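Local coordinates for protein ribokinase, putative (Burkholderia thailandensis, PDB 3B1N) that probably phosphorylates nucleosides with ATP as a ribokinase-like (PfkB-family) kinase, binding the nucleoside analogue mizoribine next to ADP, at residues N52-L57 against L85-E90; T3-S8 against G258-I263; R65-L70 against G131-I136; N58-D63 against A297-R302. All blocks are in the same frame, centred on the assembly; numbering follows the deposited sequence.

Contact 1: N52-L57 against L85-E90; sequences NIAYAL and LGLSRE. With MZR (5-hydroxy-1-(beta-D-ribofuranosyl)-1H-imidazole-4-carboxamide), chain F.
In the Rossmann-like domain of this PfkB-family kinase, Tyr55 and Ala54 on helix 49-59 pack against Leu85 and Leu87, where helix 76-85 gives way to strand 88-95, the outermost strand of the large sheet at this end. The contact is apolar. Leu85 brings its CD1 methyl to the rim of the Tyr55 ring, near the ring plane and not over a face, with 3.8 Å from Leu85 CD1 to Tyr55 CD1. The ring gets there because Tyr55 CG lies anti to the backbone N (chi1 178°), which carries the ring out toward the leucine, which meets it at a slant. At its far end, Tyr55 OH bonds to the carbonyl of Tyr292, so the ring is held at both its edge and its hydroxyl. One helical position earlier, Leu87 CD2 sits 4.1 Å from Ala54 CB and 3.9 Å from Ala54 O, a methyl laid against the helix backbone itself. Between the two leucines Gly86, with a positive phi (80°), ends helix 76-85 in a Schellman motif. The other end of 52-57 belongs to the nucleoside pocket. There Asn52 OD1 accepts from Gln290 NE2, while its ND2 is bonded to Asp253 OD2 and also donates to the ribose of mizoribine, with 3.0 Å from Asn52 ND2 to O3' and an N-H...O angle of 148°.

Contact 2: T3-S8 against G258-I263; sequences TLICGS and GLLYGI. With MZR (5-hydroxy-1-(beta-D-ribofuranosyl)-1H-imidazole-4-carboxamide), chain F.
This is a buried helix-on-sheet contact in the core of the Rossmann-like domain: Leu260 of helix 251-264 reaches Thr3 and Ile5 on strand 3-6, an inner strand of the large sheet lying between strands 64-71 and 138-141. One leucine serves two strand residues, a methyl for each. Leu260 CD1 meets the tip of Ile5, CD1 to CD1, at 3.8 Å, and Leu260 CD2 lies 4.1 Å from Thr3 CG2. Both Thr3 and Ile5 are on the helix-facing side of the strand, and Leu260 crosses each of them at a slant. The isoleucine arm is bent, with CG1 anti to the carbonyl carbon and a second torsion of -60° that swings CD1 over to the leucine. Ile53 of helix 49-59 touches both Ile5 and Leu260, Ile140 of the neighbouring strand does the same, and Ile164 of strand 163-165 also meets the leucine, which is thus packed against three strands of the sheet and a second helix. On the polar side of Thr3, a water bridges the gap: it lies 2.7 Å from Thr3 OG1 and donates a weak bond of 3.0 Å to Leu260 O. Past the end of the strand the chain runs into the nucleoside site, where Ser8 OG accepts from the backbone N of Cys49; with chi1 at 59° that OG sits between the backbone N and the carbonyl carbon of its own residue, and Ser8 OG makes a 2.6 Å hydrogen bond with O3 of mizoribine.

Contact 3: R65-L70 against G131-I136; sequences RMMGTL and GEAKDI
Met67 and Ala133 make one of two light touches here: the methionine methyl CE stands 4.4 Å from Ala133 CB. The first two torsions of Met67 (chi1 178°, chi2 171°) carry the sulfur outward from the strand, and the bent last one (chi3 -87°) sets CE toward Ala133. In the other touch, equally light, Arg65 contributes the aliphatic root of its side chain, Arg65 CG coming 4.5 Å from Ile136 CD1. The inner, packed side belongs to the two buried residues, Met67 and Ile136, which both lie on Leu4 of strand 3-6; Cys6 of that strand also lies against Met67, and Tyr91 of strand 88-95 touches both the methionine and Ala133. The setting is the large, mostly parallel sheet of the Rossmann-like domain, with strand 64-71 between strands 3-6 and 88-95; segment 131-136 leads into strand 138-141 and packs on Leu4 and Met67. The loose side is polar. Glu132, Lys134 and Asp135 are exposed, and the guanidinium group of Arg65 turns to salt bridges with Asp63 and Glu90 instead of the loop. Even here the loop has one fixed point, the backbone N of Lys134 being bonded to Tyr91 OH.

Contact 4: N58-D63 against A297-R302; sequences NLLGGD and AEIDAR
The chain leaves helix 49-59 through a Schellman motif, with Gly61 at a positive phi of 86° and Gly61 N bonded to Asn58 O at 3.0 Å, and this helix end abuts helix 296-307, the two backbones coming closest at Leu60 and Ile299, 7.9 Å between CA atoms. It is a helix-end to helix-side contact within the ribokinase-type fold, in which a helix late in the chain closes over the end of an early one. Ile299 carries the contact from its side, pointing to the other segment and buried. Leu60 meets it at about a right angle: a single methyl, Leu60 CD2, fits between the two branches of the isoleucine, 3.8 Å from Ile299 CG2 and also 3.8 Å from Ile299 CD1. On the neighbouring residue the touch is mostly with backbone, Ile299 CD1 lying 4.0 Å from Leu59 O. Met279 of helix 269-284 covers both leucines, and Leu275 joins it on Leu60. A polar link between the two regions comes from just before the second segment, where Arg296 NE bonds to Leu60 O and Arg296 NH1 forms a salt bridge to Asp300. Besides its touch on Leu59 O, Ile299 CD1 lies 4.4 Å from Leu59 CB.

Helix 49-59 ties the set together: contacts 1 and 4 lie on it, centres 13 Å apart, and its Ile53 and Leu57 pack onto both segments of contact 2, 10 Å from contact 1. Contacts 2 and 3 meet through neighbouring strands 3-6 and 64-71 of the large sheet, 12 Å between centres, whereas contacts 3 and 4, 23 Å apart, adjoin in sequence and through the Asp63-Arg65 salt bridge. Along the chain, contact 2 brings the first strand to a late helix, and contact 3 falls wholly within that span; contacts 1 and 4 interleave. Together they pack early and late elements around one sheet, and contacts 1 and 2 each supply a residue to the mizoribine pocket.

Contact 1: N52-L57 against L85-E90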
loop_
_atom_site.group_PDB
_atom_site.type_symbol
_atom_site.label_atom_id
_atom_site.label_comp_id
_atom_site.label_asym_id
_atom_site.label_seq_id
_atom_site.Cartn_x
_atom_site.Cartn_y
_atom_site.Cartn_z
ATOM N N ASN B 52 2.548 17.993 -8.822
ATOM C CA ASN B 52 2.068 17.334 -10.056
ATOM C C ASN B 52 1.254 18.263 -10.938
ATOM O O ASN B 52 1.444 18.302 -12.154
ATOM C CB ASN B 52 1.196 16.136 -9.662
ATOM C CG ASN B 52 1.972 15.065 -8.871
ATOM O OD1 ASN B 52 3.202 14.992 -8.865
ATOM N ND2 ASN B 52 1.192 14.171 -8.259
ATOM N N ILE B 53 0.352 19.013 -10.318
ATOM C CA ILE B 53 -0.538 19.871 -11.097
ATOM C C ILE B 53 0.282 20.991 -11.695
ATOM O O ILE B 53 0.075 21.326 -12.867
ATOM C CB ILE B 53 -1.695 20.410 -10.207
ATOM C CG1 ILE B 53 -2.643 19.274 -9.805
ATOM C CG2 ILE B 53 -2.461 21.557 -10.957
ATOM C CD1 ILE B 53 -3.547 19.658 -8.639
ATOM N N ALA B 54 1.186 21.575 -10.897
ATOM C CA ALA B 54 2.041 22.635 -11.447
ATOM C C ALA B 54 2.911 22.108 -12.561
ATOM O O ALA B 54 3.174 22.826 -13.532
ATOM C CB ALA B 54 2.893 23.258 -10.359
ATOM N N TYR B 55 3.420 20.874 -12.446
ATOM C CA TYR B 55 4.296 20.322 -13.496
ATOM C C TYR B 55 3.505 20.274 -14.825
ATOM O O TYR B 55 4.057 20.638 -15.875
ATOM C CB TYR B 55 4.784 18.926 -13.066
ATOM C CG TYR B 55 5.657 18.256 -14.099
ATOM C CD1 TYR B 55 6.996 18.612 -14.230
ATOM C CD2 TYR B 55 5.124 17.301 -14.935
ATOM C CE1 TYR B 55 7.796 18.038 -15.219
ATOM C CE2 TYR B 55 5.939 16.690 -15.913
ATOM C CZ TYR B 55 7.235 17.072 -16.040
ATOM O OH TYR B 55 8.073 16.508 -17.001
ATOM N N ALA B 56 2.266 19.807 -14.772
ATOM C CA ALA B 56 1.411 19.743 -15.958
ATOM C C ALA B 56 1.146 21.129 -16.543
ATOM O O ALA B 56 1.302 21.319 -17.756
ATOM C CB ALA B 56 0.111 19.030 -15.658
ATOM N N LEU B 57 0.845 22.087 -15.680
ATOM C CA LEU B 57 0.549 23.446 -16.167
ATOM C C LEU B 57 1.821 24.014 -16.804
ATOM O O LEU B 57 1.746 24.672 -17.870
ATOM C CB LEU B 57 -0.027 24.272 -15.032
ATOM C CG LEU B 57 -0.404 25.690 -15.454
ATOM C CD1 LEU B 57 -1.429 25.592 -16.598
ATOM C CD2 LEU B 57 -1.053 26.321 -14.232
ATOM N N LEU B 85 13.155 23.540 -13.924
ATOM C CA LEU B 85 11.926 23.545 -14.768
ATOM C C LEU B 85 11.342 24.910 -15.020
ATOM O O LEU B 85 10.450 25.040 -15.885
ATOM C CB LEU B 85 10.835 22.660 -14.130
ATOM C CG LEU B 85 11.139 21.165 -14.110
ATOM C CD1 LEU B 85 10.153 20.419 -13.216
ATOM C CD2 LEU B 85 11.140 20.570 -15.537
ATOM N N GLY B 86 11.814 25.915 -14.280
ATOM C CA GLY B 86 11.248 27.270 -14.302
ATOM C C GLY B 86 9.983 27.444 -13.469
ATOM O O GLY B 86 9.192 28.369 -13.707
ATOM N N LEU B 87 9.827 26.600 -12.443
ATOM C CA LEU B 87 8.714 26.720 -11.483
ATOM C C LEU B 87 9.123 27.641 -10.330
ATOM O O LEU B 87 10.132 27.394 -9.637
ATOM C CB LEU B 87 8.281 25.340 -10.967
ATOM C CG LEU B 87 7.611 24.375 -11.955
ATOM C CD1 LEU B 87 7.610 22.960 -11.460
ATOM C CD2 LEU B 87 6.184 24.834 -12.129
ATOM N N SER B 88 8.336 28.698 -10.129
ATOM C CA SER B 88 8.638 29.708 -9.131
ATOM C C SER B 88 8.552 29.060 -7.760
ATOM O O SER B 88 7.589 28.325 -7.509
ATOM C CB SER B 88 7.597 30.818 -9.120
ATOM O OG SER B 88 7.933 31.750 -8.128
ATOM N N ARG B 89 9.527 29.388 -6.908
ATOM C CA ARG B 89 9.529 28.939 -5.505
ATOM C C ARG B 89 8.944 29.981 -4.571
ATOM O O ARG B 89 9.065 29.847 -3.338
ATOM C CB ARG B 89 10.926 28.501 -5.057
ATOM C CG ARG B 89 11.416 27.261 -5.857
ATOM C CD ARG B 89 12.793 26.700 -5.440
ATOM N NE ARG B 89 13.908 27.620 -5.606
ATOM C CZ ARG B 89 14.478 28.327 -4.624
ATOM N NH1 ARG B 89 14.036 28.274 -3.365
ATOM N NH2 ARG B 89 15.499 29.122 -4.911
ATOM N N GLU B 90 8.265 30.987 -5.146
ATOM C CA GLU B 90 7.752 32.163 -4.405
ATOM C C GLU B 90 6.959 31.716 -3.153
ATOM O O GLU B 90 7.209 32.224 -2.032
ATOM C CB GLU B 90 6.854 33.002 -5.347
ATOM C CG GLU B 90 6.219 34.201 -4.672
ATOM C CD GLU B 90 5.464 35.107 -5.648
ATOM O OE1 GLU B 90 5.000 36.178 -5.206
ATOM O OE2 GLU B 90 5.284 34.741 -6.837
HETATM N N1 MZR F . -2.745 14.458 1.200
HETATM O O3 MZR F . -1.292 14.645 -1.174
HETATM C C4 MZR F . -1.486 13.248 -1.111
HETATM C C5 MZR F . -2.199 12.540 -0.073
HETATM C C6 MZR F . -2.822 13.141 1.109
HETATM O O6 MZR F . -3.351 12.343 1.911
HETATM N N7 MZR F . -2.106 11.239 -0.465
HETATM C C8 MZR F . -1.415 11.187 -1.627
HETATM N N9 MZR F . -1.020 12.425 -2.041
HETATM C "C1'" MZR F . -0.298 12.760 -3.279
HETATM C "C2'" MZR F . 0.929 11.932 -3.622
HETATM O "O2'" MZR F . 2.047 12.635 -3.090
HETATM C "C3'" MZR F . 0.844 11.840 -5.166
HETATM O "O3'" MZR F . 1.928 12.414 -5.900
HETATM C "C4'" MZR F . -0.455 12.515 -5.520
HETATM O "O4'" MZR F . -1.209 12.437 -4.324
HETATM C "C5'" MZR F . -1.163 11.793 -6.642
HETATM O "O5'" MZR F . -2.373 12.549 -6.914
#

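Contact 2: T3-S8 against G258-I263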
loop_
_atom_site.group_PDB
_atom_site.type_symbol
_atom_site.label_atom_id
_atom_site.label_comp_id
_atom_site.label_asym_id
_atom_site.label_seq_id
_atom_site.Cartn_x
_atom_site.Cartn_y
_atom_site.Cartn_z
ATOM N N THR B 3 -1.202 31.189 -11.947
ATOM C CA THR B 3 -2.224 30.314 -11.372
ATOM C C THR B 3 -1.656 29.685 -10.096
ATOM O O THR B 3 -0.533 29.174 -10.128
ATOM C CB THR B 3 -2.589 29.189 -12.384
ATOM O OG1 THR B 3 -3.120 29.848 -13.556
ATOM C CG2 THR B 3 -3.655 28.251 -11.809
ATOM N N LEU B 4 -2.365 29.881 -8.982
ATOM C CA LEU B 4 -1.854 29.444 -7.669
ATOM C C LEU B 4 -2.253 27.996 -7.464
ATOM O O LEU B 4 -3.444 27.640 -7.573
ATOM C CB LEU B 4 -2.466 30.275 -6.528
ATOM C CG LEU B 4 -1.848 30.118 -5.136
ATOM C CD1 LEU B 4 -0.435 30.725 -5.114
ATOM C CD2 LEU B 4 -2.741 30.776 -4.065
ATOM N N ILE B 5 -1.245 27.164 -7.168
ATOM C CA ILE B 5 -1.524 25.720 -7.036
ATOM C C ILE B 5 -1.285 25.315 -5.587
ATOM O O ILE B 5 -0.138 25.094 -5.209
ATOM C CB ILE B 5 -0.587 24.895 -7.970
ATOM C CG1 ILE B 5 -0.522 25.470 -9.403
ATOM C CG2 ILE B 5 -1.026 23.407 -7.931
ATOM C CD1 ILE B 5 -1.848 25.501 -10.096
ATOM N N CYS B 6 -2.370 25.191 -4.825
ATOM C CA CYS B 6 -2.241 24.884 -3.388
ATOM C C CYS B 6 -2.415 23.399 -3.170
ATOM O O CYS B 6 -3.400 22.800 -3.608
ATOM C CB CYS B 6 -3.331 25.584 -2.621
ATOM S SG CYS B 6 -3.330 27.375 -2.777
ATOM N N GLY B 7 -1.437 22.764 -2.556
ATOM C CA GLY B 7 -1.602 21.327 -2.311
ATOM C C GLY B 7 -0.301 20.770 -1.793
ATOM O O GLY B 7 0.671 21.481 -1.566
ATOM N N SER B 8 -0.298 19.460 -1.584
ATOM C CA SER B 8 0.901 18.798 -1.057
ATOM C C SER B 8 2.087 18.874 -2.003
ATOM O O SER B 8 1.936 18.881 -3.241
ATOM C CB SER B 8 0.598 17.343 -0.746
ATOM O OG SER B 8 0.160 16.665 -1.915
ATOM N N GLY B 258 -4.180 20.423 -17.137
ATOM C CA GLY B 258 -4.736 20.780 -18.457
ATOM C C GLY B 258 -6.019 21.562 -18.318
ATOM O O GLY B 258 -6.269 22.510 -19.101
ATOM N N LEU B 259 -6.860 21.167 -17.385
ATOM C CA LEU B 259 -8.103 21.907 -17.153
ATOM C C LEU B 259 -7.806 23.349 -16.767
ATOM O O LEU B 259 -8.441 24.266 -17.322
ATOM C CB LEU B 259 -8.918 21.220 -16.083
ATOM C CG LEU B 259 -10.395 21.520 -16.213
ATOM C CD1 LEU B 259 -10.974 20.703 -17.369
ATOM C CD2 LEU B 259 -11.092 21.154 -14.902
ATOM N N LEU B 260 -6.862 23.568 -15.840
ATOM C CA LEU B 260 -6.511 24.922 -15.391
ATOM C C LEU B 260 -5.987 25.737 -16.592
ATOM O O LEU B 260 -6.332 26.923 -16.722
ATOM C CB LEU B 260 -5.434 24.912 -14.283
ATOM C CG LEU B 260 -5.958 24.422 -12.953
ATOM C CD1 LEU B 260 -4.718 24.081 -12.122
ATOM C CD2 LEU B 260 -6.748 25.584 -12.299
ATOM N N TYR B 261 -5.176 25.130 -17.458
ATOM C CA TYR B 261 -4.654 25.869 -18.616
ATOM C C TYR B 261 -5.839 26.267 -19.512
ATOM O O TYR B 261 -5.917 27.433 -19.978
ATOM C CB TYR B 261 -3.697 24.963 -19.416
ATOM C CG TYR B 261 -3.073 25.679 -20.574
ATOM C CD1 TYR B 261 -1.942 26.449 -20.392
ATOM C CD2 TYR B 261 -3.665 25.606 -21.845
ATOM C CE1 TYR B 261 -1.350 27.109 -21.434
ATOM C CE2 TYR B 261 -3.080 26.285 -22.921
ATOM C CZ TYR B 261 -1.927 27.023 -22.688
ATOM O OH TYR B 261 -1.331 27.694 -23.758
ATOM N N GLY B 262 -6.763 25.330 -19.750
ATOM C CA GLY B 262 -7.929 25.623 -20.616
ATOM C C GLY B 262 -8.771 26.753 -20.002
ATOM O O GLY B 262 -9.191 27.681 -20.726
ATOM N N ILE B 263 -9.042 26.721 -18.693
ATOM C CA ILE B 263 -9.912 27.737 -18.056
ATOM C C ILE B 263 -9.206 29.111 -18.219
ATOM O O ILE B 263 -9.834 30.106 -18.649
ATOM C CB ILE B 263 -10.133 27.403 -16.580
ATOM C CG1 ILE B 263 -11.003 26.150 -16.498
ATOM C CG2 ILE B 263 -10.824 28.569 -15.820
ATOM C CD1 ILE B 263 -11.001 25.527 -15.033
HETATM N N1 MZR F . -2.745 14.458 1.200
HETATM O O3 MZR F . -1.292 14.645 -1.174
HETATM C C4 MZR F . -1.486 13.248 -1.111
HETATM C C5 MZR F . -2.199 12.540 -0.073
HETATM C C6 MZR F . -2.822 13.141 1.109
HETATM O O6 MZR F . -3.351 12.343 1.911
HETATM N N7 MZR F . -2.106 11.239 -0.465
HETATM C C8 MZR F . -1.415 11.187 -1.627
HETATM N N9 MZR F . -1.020 12.425 -2.041
HETATM C "C1'" MZR F . -0.298 12.760 -3.279
HETATM C "C2'" MZR F . 0.929 11.932 -3.622
HETATM O "O2'" MZR F . 2.047 12.635 -3.090
HETATM C "C3'" MZR F . 0.844 11.840 -5.166
HETATM O "O3'" MZR F . 1.928 12.414 -5.900
HETATM C "C4'" MZR F . -0.455 12.515 -5.520
HETATM O "O4'" MZR F . -1.209 12.437 -4.324
HETATM C "C5'" MZR F . -1.163 11.793 -6.642
HETATM O "O5'" MZR F . -2.373 12.549 -6.914
HETATM O O HOH W 1 -3.856 28.230 -15.579
#

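Contact 3: R65-L70 against G131-I136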
loop_
_atom_site.group_PDB
_atom_site.type_symbol
_atom_site.label_atom_id
_atom_site.label_comp_id
_atom_site.label_asym_id
_atom_site.label_seq_id
_atom_site.Cartn_x
_atom_site.Cartn_y
_atom_site.Cartn_z
ATOM N N ARG B 65 2.233 28.707 -9.890
ATOM C CA ARG B 65 2.854 29.114 -8.629
ATOM C C ARG B 65 2.446 28.129 -7.533
ATOM O O ARG B 65 1.347 28.238 -6.987
ATOM C CB ARG B 65 2.438 30.558 -8.228
ATOM C CG ARG B 65 2.627 31.603 -9.369
ATOM C CD ARG B 65 4.073 31.904 -9.614
ATOM N NE ARG B 65 4.189 32.881 -10.726
ATOM C CZ ARG B 65 4.054 34.203 -10.611
ATOM N NH1 ARG B 65 3.850 34.793 -9.435
ATOM N NH2 ARG B 65 4.145 34.961 -11.704
ATOM N N MET B 66 3.331 27.167 -7.246
ATOM C CA MET B 66 3.048 26.179 -6.172
ATOM C C MET B 66 3.046 26.855 -4.813
ATOM O O MET B 66 3.962 27.635 -4.533
ATOM C CB MET B 66 4.113 25.096 -6.146
ATOM C CG MET B 66 4.150 24.248 -7.429
ATOM S SD MET B 66 5.627 23.187 -7.572
ATOM C CE MET B 66 5.615 22.486 -5.996
ATOM N N MET B 67 2.024 26.520 -4.022
ATOM C CA MET B 67 1.967 26.975 -2.633
ATOM C C MET B 67 1.875 25.742 -1.767
ATOM O O MET B 67 0.869 25.015 -1.821
ATOM C CB MET B 67 0.763 27.864 -2.418
ATOM C CG MET B 67 0.655 28.322 -0.932
ATOM S SD MET B 67 -0.616 29.598 -0.635
ATOM C CE MET B 67 0.357 31.068 -0.973
ATOM N N GLY B 68 2.925 25.528 -1.002
ATOM C CA GLY B 68 2.989 24.336 -0.132
ATOM C C GLY B 68 4.212 24.400 0.735
ATOM O O GLY B 68 5.070 25.309 0.582
ATOM N N THR B 69 4.328 23.425 1.644
ATOM C CA THR B 69 5.472 23.360 2.538
ATOM C C THR B 69 6.326 22.111 2.294
ATOM O O THR B 69 5.772 21.020 2.040
ATOM C CB THR B 69 4.980 23.366 4.030
ATOM O OG1 THR B 69 3.863 22.478 4.155
ATOM C CG2 THR B 69 4.481 24.755 4.398
ATOM N N LEU B 70 7.644 22.308 2.343
ATOM C CA LEU B 70 8.679 21.254 2.278
ATOM C C LEU B 70 9.492 21.247 3.578
ATOM O O LEU B 70 9.408 22.203 4.377
ATOM C CB LEU B 70 9.654 21.478 1.113
ATOM C CG LEU B 70 9.052 21.114 -0.251
ATOM C CD1 LEU B 70 10.031 21.703 -1.320
ATOM C CD2 LEU B 70 8.927 19.595 -0.371
ATOM N N GLY B 131 -4.776 33.926 0.256
ATOM C CA GLY B 131 -5.434 35.232 0.012
ATOM C C GLY B 131 -4.386 36.335 -0.050
ATOM O O GLY B 131 -4.667 37.478 -0.455
ATOM N N GLU B 132 -3.165 36.002 0.322
ATOM C CA GLU B 132 -2.076 36.981 0.227
ATOM C C GLU B 132 -1.215 36.901 -1.032
ATOM O O GLU B 132 -0.303 37.720 -1.236
ATOM C CB GLU B 132 -1.202 36.919 1.490
ATOM C CG GLU B 132 -1.933 37.304 2.753
ATOM C CD GLU B 132 -1.180 36.906 4.052
ATOM O OE1 GLU B 132 0.021 36.561 3.996
ATOM O OE2 GLU B 132 -1.846 36.898 5.106
ATOM N N ALA B 133 -1.470 35.908 -1.883
ATOM C CA ALA B 133 -0.669 35.761 -3.092
ATOM C C ALA B 133 -1.129 36.803 -4.073
ATOM O O ALA B 133 -2.322 36.976 -4.222
ATOM C CB ALA B 133 -0.863 34.357 -3.705
ATOM N N LYS B 134 -0.175 37.462 -4.725
ATOM C CA LYS B 134 -0.476 38.608 -5.606
ATOM C C LYS B 134 -0.738 38.246 -7.060
ATOM O O LYS B 134 -0.059 37.377 -7.643
ATOM C CB LYS B 134 0.606 39.701 -5.500
ATOM C CG LYS B 134 0.492 40.513 -4.182
ATOM C CD LYS B 134 0.812 42.006 -4.411
ATOM C CE LYS B 134 0.736 42.834 -3.103
ATOM N NZ LYS B 134 -0.643 43.001 -2.539
ATOM N N ASP B 135 -1.732 38.926 -7.630
ATOM C CA ASP B 135 -2.011 38.842 -9.077
ATOM C C ASP B 135 -2.151 37.384 -9.517
ATOM O O ASP B 135 -1.516 36.895 -10.467
ATOM C CB ASP B 135 -0.967 39.618 -9.884
ATOM C CG ASP B 135 -1.082 41.128 -9.651
ATOM O OD1 ASP B 135 -2.197 41.673 -9.861
ATOM O OD2 ASP B 135 -0.089 41.764 -9.227
ATOM N N ILE B 136 -2.999 36.707 -8.765
ATOM C CA ILE B 136 -3.392 35.367 -9.105
ATOM C C ILE B 136 -4.695 35.523 -9.842
ATOM O O ILE B 136 -5.634 36.174 -9.364
ATOM C CB ILE B 136 -3.583 34.532 -7.800
ATOM C CG1 ILE B 136 -2.224 34.302 -7.103
ATOM C CG2 ILE B 136 -4.294 33.200 -8.068
ATOM C CD1 ILE B 136 -1.046 33.744 -7.965
#

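Contact 4: N58-D63 against A297-R302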
loop_
_atom_site.group_PDB
_atom_site.type_symbol
_atom_site.label_atom_id
_atom_site.label_comp_id
_atom_site.label_asym_id
_atom_site.label_seq_id
_atom_site.Cartn_x
_atom_site.Cartn_y
_atom_site.Cartn_z
ATOM N N ASN B 58 2.990 23.740 -16.217
ATOM C CA ASN B 58 4.282 24.201 -16.729
ATOM C C ASN B 58 4.627 23.580 -18.075
ATOM O O ASN B 58 5.170 24.263 -18.995
ATOM C CB ASN B 58 5.370 23.929 -15.671
ATOM C CG ASN B 58 6.661 24.640 -15.964
ATOM O OD1 ASN B 58 6.679 25.882 -16.050
ATOM N ND2 ASN B 58 7.727 23.884 -16.144
ATOM N N LEU B 59 4.320 22.294 -18.261
ATOM C CA LEU B 59 4.537 21.664 -19.577
ATOM C C LEU B 59 3.731 22.383 -20.649
ATOM O O LEU B 59 4.162 22.426 -21.813
ATOM C CB LEU B 59 4.044 20.211 -19.561
ATOM C CG LEU B 59 4.913 19.182 -18.858
ATOM C CD1 LEU B 59 4.137 17.856 -18.855
ATOM C CD2 LEU B 59 6.289 19.014 -19.530
ATOM N N LEU B 60 2.576 22.901 -20.285
ATOM C CA LEU B 60 1.678 23.553 -21.280
ATOM C C LEU B 60 2.120 25.013 -21.544
ATOM O O LEU B 60 1.566 25.680 -22.434
ATOM C CB LEU B 60 0.238 23.489 -20.843
ATOM C CG LEU B 60 -0.368 22.062 -20.902
ATOM C CD1 LEU B 60 -1.610 21.936 -20.063
ATOM C CD2 LEU B 60 -0.654 21.746 -22.429
ATOM N N GLY B 61 3.125 25.465 -20.806
ATOM C CA GLY B 61 3.594 26.867 -20.931
ATOM C C GLY B 61 2.819 27.844 -20.060
ATOM O O GLY B 61 2.895 29.069 -20.282
ATOM N N GLY B 62 2.082 27.367 -19.051
ATOM C CA GLY B 62 1.366 28.231 -18.116
ATOM C C GLY B 62 2.324 28.671 -17.005
ATOM O O GLY B 62 3.449 28.209 -16.962
ATOM N N ASP B 63 1.879 29.594 -16.152
ATOM C CA ASP B 63 2.719 30.180 -15.118
ATOM C C ASP B 63 2.193 29.678 -13.788
ATOM O O ASP B 63 1.261 30.202 -13.259
ATOM C CB ASP B 63 2.621 31.706 -15.166
ATOM C CG ASP B 63 3.555 32.387 -14.177
ATOM O OD1 ASP B 63 4.293 31.687 -13.461
ATOM O OD2 ASP B 63 3.574 33.642 -14.129
ATOM N N ALA B 297 4.934 21.380 -28.557
ATOM C CA ALA B 297 4.542 20.992 -29.933
ATOM C C ALA B 297 3.962 19.584 -29.977
ATOM O O ALA B 297 2.942 19.373 -30.659
ATOM C CB ALA B 297 5.735 21.116 -30.909
ATOM N N GLU B 298 4.572 18.638 -29.251
ATOM C CA GLU B 298 4.039 17.251 -29.142
ATOM C C GLU B 298 2.623 17.197 -28.543
ATOM O O GLU B 298 1.748 16.480 -29.007
ATOM C CB GLU B 298 4.973 16.364 -28.316
ATOM C CG GLU B 298 6.244 15.888 -29.094
ATOM C CD GLU B 298 7.351 15.333 -28.181
ATOM O OE1 GLU B 298 7.209 15.377 -26.934
ATOM O OE2 GLU B 298 8.393 14.851 -28.699
ATOM N N ILE B 299 2.374 18.011 -27.513
ATOM C CA ILE B 299 1.043 18.091 -26.961
ATOM C C ILE B 299 0.019 18.530 -28.000
ATOM O O ILE B 299 -1.037 17.890 -28.147
ATOM C CB ILE B 299 1.009 19.027 -25.705
ATOM C CG1 ILE B 299 1.849 18.407 -24.592
ATOM C CG2 ILE B 299 -0.459 19.190 -25.229
ATOM C CD1 ILE B 299 2.147 19.335 -23.386
ATOM N N ASP B 300 0.318 19.625 -28.725
ATOM C CA ASP B 300 -0.597 20.089 -29.777
ATOM C C ASP B 300 -0.799 19.065 -30.895
ATOM O O ASP B 300 -1.923 18.874 -31.331
ATOM C CB ASP B 300 -0.145 21.418 -30.365
ATOM C CG ASP B 300 -0.375 22.595 -29.415
ATOM O OD1 ASP B 300 -1.115 22.475 -28.389
ATOM O OD2 ASP B 300 0.196 23.672 -29.733
ATOM N N ALA B 301 0.289 18.396 -31.269
ATOM C CA ALA B 301 0.211 17.358 -32.336
ATOM C C ALA B 301 -0.638 16.183 -31.888
ATOM O O ALA B 301 -1.466 15.658 -32.651
ATOM C CB ALA B 301 1.604 16.911 -32.741
ATOM N N ARG B 302 -0.476 15.731 -30.634
ATOM C CA ARG B 302 -1.277 14.641 -30.142
ATOM C C ARG B 302 -2.747 15.025 -29.930
ATOM O O ARG B 302 -3.657 14.203 -30.103
ATOM C CB ARG B 302 -0.689 14.126 -28.809
ATOM C CG ARG B 302 0.629 13.348 -28.920
ATOM C CD ARG B 302 0.394 11.871 -29.394
ATOM N NE ARG B 302 -0.445 11.057 -28.479
ATOM C CZ ARG B 302 0.016 10.357 -27.441
ATOM N NH1 ARG B 302 1.322 10.367 -27.148
ATOM N NH2 ARG B 302 -0.838 9.642 -26.696
#